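Local coordinates for histidine-containing phosphotransfer protein (Zea mays, PDB 1WN0) that probably relays phosphoryl groups from cytokinin sensor histidine kinases to response regulators in a multistep His-to-Asp phosphorelay, at residues F50-L61 / Y78-V89. Residues are numbered along the deposited sequence; the frame is centred on the assembly and turned at random.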
ATOM      1  N   PHE A  50      -2.939   3.142  -6.665  1.00 36.01           N
ATOM      2  CA  PHE A  50      -2.271   2.471  -5.540  1.00 38.49           C
ATOM      3  C   PHE A  50      -2.536   0.944  -5.569  1.00 40.44           C
ATOM      4  O   PHE A  50      -1.564   0.126  -5.567  1.00 38.65           O
ATOM      5  CB  PHE A  50      -2.728   3.026  -4.213  1.00 39.71           C
ATOM      6  CG  PHE A  50      -2.460   2.131  -3.053  1.00 37.61           C
ATOM      7  CD1 PHE A  50      -1.158   1.980  -2.582  1.00 40.68           C
ATOM      8  CD2 PHE A  50      -3.508   1.465  -2.414  1.00 35.56           C
ATOM      9  CE1 PHE A  50      -0.907   1.189  -1.465  1.00 38.52           C
ATOM     10  CE2 PHE A  50      -3.267   0.695  -1.304  1.00 35.74           C
ATOM     11  CZ  PHE A  50      -1.984   0.500  -0.863  1.00 36.44           C
ATOM     12  N   CYS A  51      -3.815   0.569  -5.707  1.00 39.36           N
ATOM     13  CA  CYS A  51      -4.151  -0.871  -5.845  1.00 40.15           C
ATOM     14  C   CYS A  51      -3.392  -1.554  -7.058  1.00 40.50           C
ATOM     15  O   CYS A  51      -2.791  -2.593  -6.868  1.00 37.19           O
ATOM     16  CB  CYS A  51      -5.652  -1.105  -5.861  1.00 39.18           C
ATOM     17  SG  CYS A  51      -6.489  -0.404  -4.411  1.00 43.71           S
ATOM     18  N   ASP A  52      -3.280  -0.915  -8.226  1.00 39.71           N
ATOM     19  CA  ASP A  52      -2.538  -1.529  -9.314  1.00 40.77           C
ATOM     20  C   ASP A  52      -1.057  -1.521  -9.119  1.00 38.97           C
ATOM     21  O   ASP A  52      -0.449  -2.512  -9.312  1.00 38.88           O
ATOM     22  CB  ASP A  52      -2.871  -0.915 -10.659  1.00 41.67           C
ATOM     23  CG  ASP A  52      -4.386  -0.952 -10.939  1.00 44.22           C
ATOM     24  OD1 ASP A  52      -4.894  -0.073 -11.645  1.00 45.51           O
ATOM     25  OD2 ASP A  52      -5.095  -1.875 -10.502  1.00 44.46           O
ATOM     26  N   ASP A  53      -0.478  -0.405  -8.686  1.00 39.54           N
ATOM     27  CA  ASP A  53       0.938  -0.363  -8.400  1.00 39.50           C
ATOM     28  C   ASP A  53       1.314  -1.333  -7.275  1.00 36.32           C
ATOM     29  O   ASP A  53       2.266  -2.105  -7.410  1.00 34.80           O
ATOM     30  CB  ASP A  53       1.439   1.054  -7.983  1.00 41.34           C
ATOM     31  CG  ASP A  53       1.528   2.098  -9.123  1.00 45.08           C
ATOM     32  OD1 ASP A  53       1.463   1.743 -10.312  1.00 40.13           O
ATOM     33  OD2 ASP A  53       1.730   3.343  -8.852  1.00 47.57           O
ATOM     34  N   ALA A  54       0.669  -1.233  -6.142  1.00 35.79           N
ATOM     35  CA  ALA A  54       1.057  -2.098  -5.001  1.00 36.15           C
ATOM     36  C   ALA A  54       1.069  -3.605  -5.420  1.00 37.42           C
ATOM     37  O   ALA A  54       2.011  -4.393  -5.130  1.00 34.76           O
ATOM     38  CB  ALA A  54       0.081  -1.911  -3.821  1.00 36.84           C
ATOM     39  N   ASP A  55       0.015  -3.969  -6.174  1.00 37.10           N
ATOM     40  CA  ASP A  55      -0.196  -5.312  -6.619  1.00 37.17           C
ATOM     41  C   ASP A  55       0.917  -5.761  -7.559  1.00 37.41           C
ATOM     42  O   ASP A  55       1.490  -6.834  -7.357  1.00 34.66           O
ATOM     43  CB  ASP A  55      -1.584  -5.518  -7.225  1.00 38.18           C
ATOM     44  CG  ASP A  55      -1.900  -6.972  -7.456  1.00 43.17           C
ATOM     45  OD1 ASP A  55      -2.206  -7.788  -6.509  1.00 42.06           O
ATOM     46  OD2 ASP A  55      -1.712  -7.365  -8.616  1.00 55.28           O
ATOM     47  N   ARG A  56       1.328  -4.906  -8.469  1.00 35.92           N
ATOM     48  CA  ARG A  56       2.339  -5.309  -9.458  1.00 36.32           C
ATOM     49  C   ARG A  56       3.709  -5.327  -8.680  1.00 34.84           C
ATOM     50  O   ARG A  56       4.520  -6.269  -8.754  1.00 31.96           O
ATOM     51  CB  ARG A  56       2.288  -4.298 -10.610  1.00 37.07           C
ATOM     52  CG  ARG A  56       3.426  -4.431 -11.638  1.00 43.41           C
ATOM     53  CD  ARG A  56       3.638  -3.150 -12.617  1.00 46.72           C
ATOM     54  NE  ARG A  56       3.300  -1.824 -12.020  1.00 47.75           N
ATOM     55  CZ  ARG A  56       4.172  -0.979 -11.446  1.00 49.14           C
ATOM     56  NH1 ARG A  56       5.516  -1.277 -11.346  1.00 51.42           N
ATOM     57  NH2 ARG A  56       3.702   0.160 -10.928  1.00 47.06           N
ATOM     58  N   ILE A  57       3.943  -4.327  -7.807  1.00 34.31           N
ATOM     59  CA  ILE A  57       5.268  -4.333  -7.107  1.00 32.26           C
ATOM     60  C   ILE A  57       5.504  -5.555  -6.167  1.00 31.99           C
ATOM     61  O   ILE A  57       6.528  -6.162  -6.175  1.00 29.48           O
ATOM     62  CB  ILE A  57       5.449  -3.044  -6.357  1.00 31.95           C
ATOM     63  CG1 ILE A  57       5.621  -1.905  -7.410  1.00 34.08           C
ATOM     64  CG2 ILE A  57       6.643  -3.204  -5.432  1.00 30.06           C
ATOM     65  CD1 ILE A  57       5.330  -0.631  -6.827  1.00 34.95           C
ATOM     66  N   ILE A  58       4.479  -5.926  -5.475  1.00 30.66           N
ATOM     67  CA  ILE A  58       4.442  -7.156  -4.617  1.00 35.18           C
ATOM     68  C   ILE A  58       4.697  -8.449  -5.373  1.00 34.81           C
ATOM     69  O   ILE A  58       5.587  -9.258  -4.930  1.00 33.33           O
ATOM     70  CB  ILE A  58       3.137  -7.159  -3.782  1.00 34.68           C
ATOM     71  CG1 ILE A  58       3.234  -6.046  -2.723  1.00 39.62           C
ATOM     72  CG2 ILE A  58       2.954  -8.478  -3.178  1.00 41.56           C
ATOM     73  CD1 ILE A  58       1.925  -5.779  -1.880  1.00 42.55           C
ATOM     74  N   SER A  59       4.055  -8.616  -6.554  1.00 35.83           N
ATOM     75  CA  SER A  59       4.440  -9.719  -7.452  1.00 36.42           C
ATOM     76  C   SER A  59       5.799  -9.681  -7.951  1.00 35.26           C
ATOM     77  O   SER A  59       6.449 -10.751  -7.960  1.00 35.05           O
ATOM     78  CB  SER A  59       3.490  -9.939  -8.709  1.00 38.47           C
ATOM     79  OG  SER A  59       2.237  -9.612  -8.130  1.00 45.18           O
ATOM     80  N   GLU A  60       6.265  -8.521  -8.420  1.00 33.16           N
ATOM     81  CA  GLU A  60       7.678  -8.485  -8.752  1.00 33.80           C
ATOM     82  C   GLU A  60       8.610  -8.801  -7.534  1.00 32.84           C
ATOM     83  O   GLU A  60       9.596  -9.540  -7.668  1.00 29.80           O
ATOM     84  CB  GLU A  60       8.020  -7.114  -9.355  1.00 35.48           C
ATOM     85  CG  GLU A  60       7.150  -6.802 -10.576  1.00 43.61           C
ATOM     86  CD  GLU A  60       7.220  -5.327 -11.118  1.00 52.09           C
ATOM     87  OE1 GLU A  60       7.481  -4.383 -10.284  1.00 55.54           O
ATOM     88  OE2 GLU A  60       6.985  -5.129 -12.381  1.00 56.48           O
ATOM     89  N   LEU A  61       8.316  -8.238  -6.343  1.00 31.56           N
ATOM     90  CA  LEU A  61       9.171  -8.565  -5.190  1.00 31.65           C
ATOM     91  C   LEU A  61       9.233 -10.087  -4.902  1.00 31.20           C
ATOM     92  O   LEU A  61      10.262 -10.572  -4.482  1.00 29.67           O
ATOM     93  CB  LEU A  61       8.683  -7.832  -3.901  1.00 30.43           C
ATOM     94  CG  LEU A  61       9.086  -6.387  -3.956  1.00 31.66           C
ATOM     95  CD1 LEU A  61       8.412  -5.536  -2.975  1.00 31.95           C
ATOM     96  CD2 LEU A  61      10.533  -6.245  -3.756  1.00 32.75           C
ATOM     97  N   TYR A  78      12.334  -1.567  -5.558  1.00 32.80           N
ATOM     98  CA  TYR A  78      10.872  -1.893  -5.663  1.00 32.98           C
ATOM     99  C   TYR A  78      10.152  -1.513  -4.408  1.00 30.90           C
ATOM    100  O   TYR A  78       9.114  -0.852  -4.431  1.00 30.67           O
ATOM    101  CB  TYR A  78      10.546  -3.344  -6.110  1.00 37.99           C
ATOM    102  CG  TYR A  78      10.622  -3.598  -7.584  1.00 38.16           C
ATOM    103  CD1 TYR A  78       9.774  -2.958  -8.442  1.00 52.93           C
ATOM    104  CD2 TYR A  78      11.511  -4.519  -8.112  1.00 48.83           C
ATOM    105  CE1 TYR A  78       9.841  -3.174  -9.833  1.00 55.85           C
ATOM    106  CE2 TYR A  78      11.624  -4.711  -9.456  1.00 50.48           C
ATOM    107  CZ  TYR A  78      10.805  -4.027 -10.314  1.00 53.87           C
ATOM    108  OH  TYR A  78      10.879  -4.154 -11.643  1.00 54.05           O
ATOM    109  N   VAL A  79      10.753  -1.800  -3.258  1.00 30.39           N
ATOM    110  CA  VAL A  79      10.136  -1.369  -2.004  1.00 30.74           C
ATOM    111  C   VAL A  79      10.014   0.090  -1.919  1.00 30.39           C
ATOM    112  O   VAL A  79       8.997   0.598  -1.382  1.00 30.30           O
ATOM    113  CB  VAL A  79      10.903  -1.925  -0.720  1.00 32.45           C
ATOM    114  CG1 VAL A  79      10.422  -1.408   0.619  1.00 32.95           C
ATOM    115  CG2 VAL A  79      10.781  -3.417  -0.655  1.00 37.78           C
ATOM    116  N   HIS A  80      11.059   0.796  -2.284  1.00 30.32           N
ATOM    117  CA  HIS A  80      11.007   2.257  -2.300  1.00 34.48           C
ATOM    118  C   HIS A  80       9.809   2.838  -3.123  1.00 34.74           C
ATOM    119  O   HIS A  80       9.058   3.678  -2.611  1.00 34.34           O
ATOM    120  CB  HIS A  80      12.403   2.889  -2.775  1.00 37.45           C
ATOM    121  CG  HIS A  80      12.417   4.390  -2.770  1.00 44.18           C
ATOM    122  ND1 HIS A  80      12.435   5.130  -1.592  1.00 52.88           N
ATOM    123  CD2 HIS A  80      12.383   5.303  -3.798  1.00 50.03           C
ATOM    124  CE1 HIS A  80      12.372   6.426  -1.895  1.00 50.86           C
ATOM    125  NE2 HIS A  80      12.350   6.556  -3.222  1.00 51.46           N
ATOM    126  N   GLN A  81       9.526   2.248  -4.297  1.00 34.48           N
ATOM    127  CA  GLN A  81       8.303   2.522  -5.024  1.00 33.68           C
ATOM    128  C   GLN A  81       7.064   2.151  -4.270  1.00 33.51           C
ATOM    129  O   GLN A  81       6.052   2.863  -4.389  1.00 30.91           O
ATOM    130  CB  GLN A  81       8.243   1.822  -6.371  1.00 35.54           C
ATOM    131  CG  GLN A  81       9.522   1.998  -7.311  1.00 39.51           C
ATOM    132  CD  GLN A  81       9.437   1.092  -8.623  1.00 53.70           C
ATOM    133  OE1 GLN A  81       8.338   0.684  -9.043  1.00 59.35           O
ATOM    134  NE2 GLN A  81      10.616   0.781  -9.245  1.00 58.99           N
ATOM    135  N   LEU A  82       7.066   1.012  -3.562  1.00 32.52           N
ATOM    136  CA  LEU A  82       5.859   0.639  -2.839  1.00 31.34           C
ATOM    137  C   LEU A  82       5.604   1.617  -1.713  1.00 31.87           C
ATOM    138  O   LEU A  82       4.407   1.936  -1.385  1.00 32.19           O
ATOM    139  CB  LEU A  82       5.947  -0.807  -2.315  1.00 31.47           C
ATOM    140  CG  LEU A  82       4.873  -1.352  -1.429  1.00 31.23           C
ATOM    141  CD1 LEU A  82       3.559  -1.173  -2.124  1.00 38.98           C
ATOM    142  CD2 LEU A  82       5.062  -2.726  -1.174  1.00 30.84           C
ATOM    143  N   LYS A  83       6.704   2.063  -1.083  1.00 31.75           N
ATOM    144  CA  LYS A  83       6.626   3.086  -0.027  1.00 34.00           C
ATOM    145  C   LYS A  83       5.974   4.376  -0.528  1.00 34.54           C
ATOM    146  O   LYS A  83       4.958   4.869   0.121  1.00 35.78           O
ATOM    147  CB  LYS A  83       7.986   3.365   0.489  1.00 35.63           C
ATOM    148  CG  LYS A  83       8.108   4.349   1.601  1.00 41.89           C
ATOM    149  CD  LYS A  83       9.501   4.965   1.809  1.00 47.46           C
ATOM    150  CE  LYS A  83       9.250   6.420   2.454  1.00 56.68           C
ATOM    151  NZ  LYS A  83      10.434   7.122   3.134  1.00 59.26           N
ATOM    152  N   GLY A  84       6.465   4.910  -1.650  1.00 32.80           N
ATOM    153  CA  GLY A  84       5.848   6.155  -2.251  1.00 33.49           C
ATOM    154  C   GLY A  84       4.382   5.930  -2.625  1.00 33.55           C
ATOM    155  O   GLY A  84       3.460   6.762  -2.383  1.00 35.18           O
ATOM    156  N   SER A  85       4.055   4.763  -3.132  1.00 33.58           N
ATOM    157  CA  SER A  85       2.629   4.474  -3.487  1.00 33.87           C
ATOM    158  C   SER A  85       1.723   4.415  -2.249  1.00 36.08           C
ATOM    159  O   SER A  85       0.632   4.957  -2.217  1.00 34.34           O
ATOM    160  CB  SER A  85       2.568   3.184  -4.247  1.00 34.78           C
ATOM    161  OG  SER A  85       1.283   2.882  -4.760  1.00 32.33           O
ATOM    162  N   SER A  86       2.230   3.803  -1.190  1.00 37.20           N
ATOM    163  CA  SER A  86       1.432   3.580  -0.033  1.00 39.43           C
ATOM    164  C   SER A  86       1.319   4.928   0.655  1.00 39.30           C
ATOM    165  O   SER A  86       0.195   5.338   1.143  1.00 39.52           O
ATOM    166  CB  SER A  86       2.082   2.499   0.805  1.00 40.23           C
ATOM    167  OG  SER A  86       3.005   3.159   1.609  1.00 43.31           O
ATOM    168  N   ALA A  87       2.406   5.719   0.570  1.00 38.87           N
ATOM    169  CA  ALA A  87       2.381   7.122   1.163  1.00 37.25           C
ATOM    170  C   ALA A  87       1.386   8.056   0.457  1.00 38.34           C
ATOM    171  O   ALA A  87       0.683   8.823   1.117  1.00 35.66           O
ATOM    172  CB  ALA A  87       3.746   7.787   1.165  1.00 37.45           C
ATOM    173  N   SER A  88       1.222   7.910  -0.864  1.00 38.82           N
ATOM    174  CA  SER A  88       0.209   8.703  -1.570  1.00 38.93           C
ATOM    175  C   SER A  88      -1.244   8.601  -1.127  1.00 39.14           C
ATOM    176  O   SER A  88      -2.065   9.512  -1.349  1.00 41.03           O
ATOM    177  CB  SER A  88       0.290   8.391  -3.038  1.00 39.30           C
ATOM    178  OG  SER A  88      -0.337   7.154  -3.418  1.00 38.81           O
ATOM    179  N   VAL A  89      -1.650   7.458  -0.613  1.00 38.65           N
ATOM    180  CA  VAL A  89      -3.003   7.312  -0.086  1.00 37.27           C
ATOM    181  C   VAL A  89      -3.019   7.176   1.418  1.00 38.12           C
ATOM    182  O   VAL A  89      -3.983   6.733   1.983  1.00 40.91           O
ATOM    183  CB  VAL A  89      -3.706   6.112  -0.677  1.00 37.88           C
ATOM    184  CG1 VAL A  89      -3.935   6.286  -2.173  1.00 38.72           C
ATOM    185  CG2 VAL A  89      -3.019   4.745  -0.324  1.00 39.08           C
TER
HETATM  186  O   HOH W   1       0.538   4.699  -6.589  1.00 36.47           O
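A single water provides the polar link between Asp-53 and Ser-85: it donates to Asp-53 OD2 at 2.9 Å and lies 2.7 Å from Ser-85 OG. Otherwise the antiparallel pair, with axes 9.6 Å apart and 159° between their directions, is joined mainly by apolar packing. Beside the water, the Phe-50 ring is held from two directions. Val-89 CG2 sits over the centre of one face in a CH-pi contact, 3.9 Å from the ring centroid, while Ser-85 OG lies at the ring edge, 3.4 Å from Phe-50 CD1. With CG anti to the backbone N (chi1 161°), the ring leans across to Ser-86, and it meets the Phe-124 ring of helix 110-138 nearly perpendicularly. In the middle, Leu-82 spreads its branches, CD1 against Ala-54 CB and CD2 against Ile-58 CG1. Ile-57 reaches over with both of its own: CG2 packs on Tyr-78 CB and Leu-82 CB, and Ile-57 CD1 lies 3.8 Å from Gln-81 CB. At the far end Glu-60 CB covers one face of the Tyr-78 ring, 10° off its normal, and Leu-61 CD2 runs alongside Tyr-78 CB on the buried side. Along the outer margin, Arg-56 bends at chi3 to bring NH2 2.8 Å from Asp-53 OD1 within the same helix, above the carboxylate plane. The pairing joins helices 42-64 and 72-88 of the four-helix HPt bundle and leaves His-80, the predicted phosphorylation site, exposed and without a part in this contact. Salt bridge and water would probably favour ionised Asp-53, setting a water-linked polar edge beside an apolar interior.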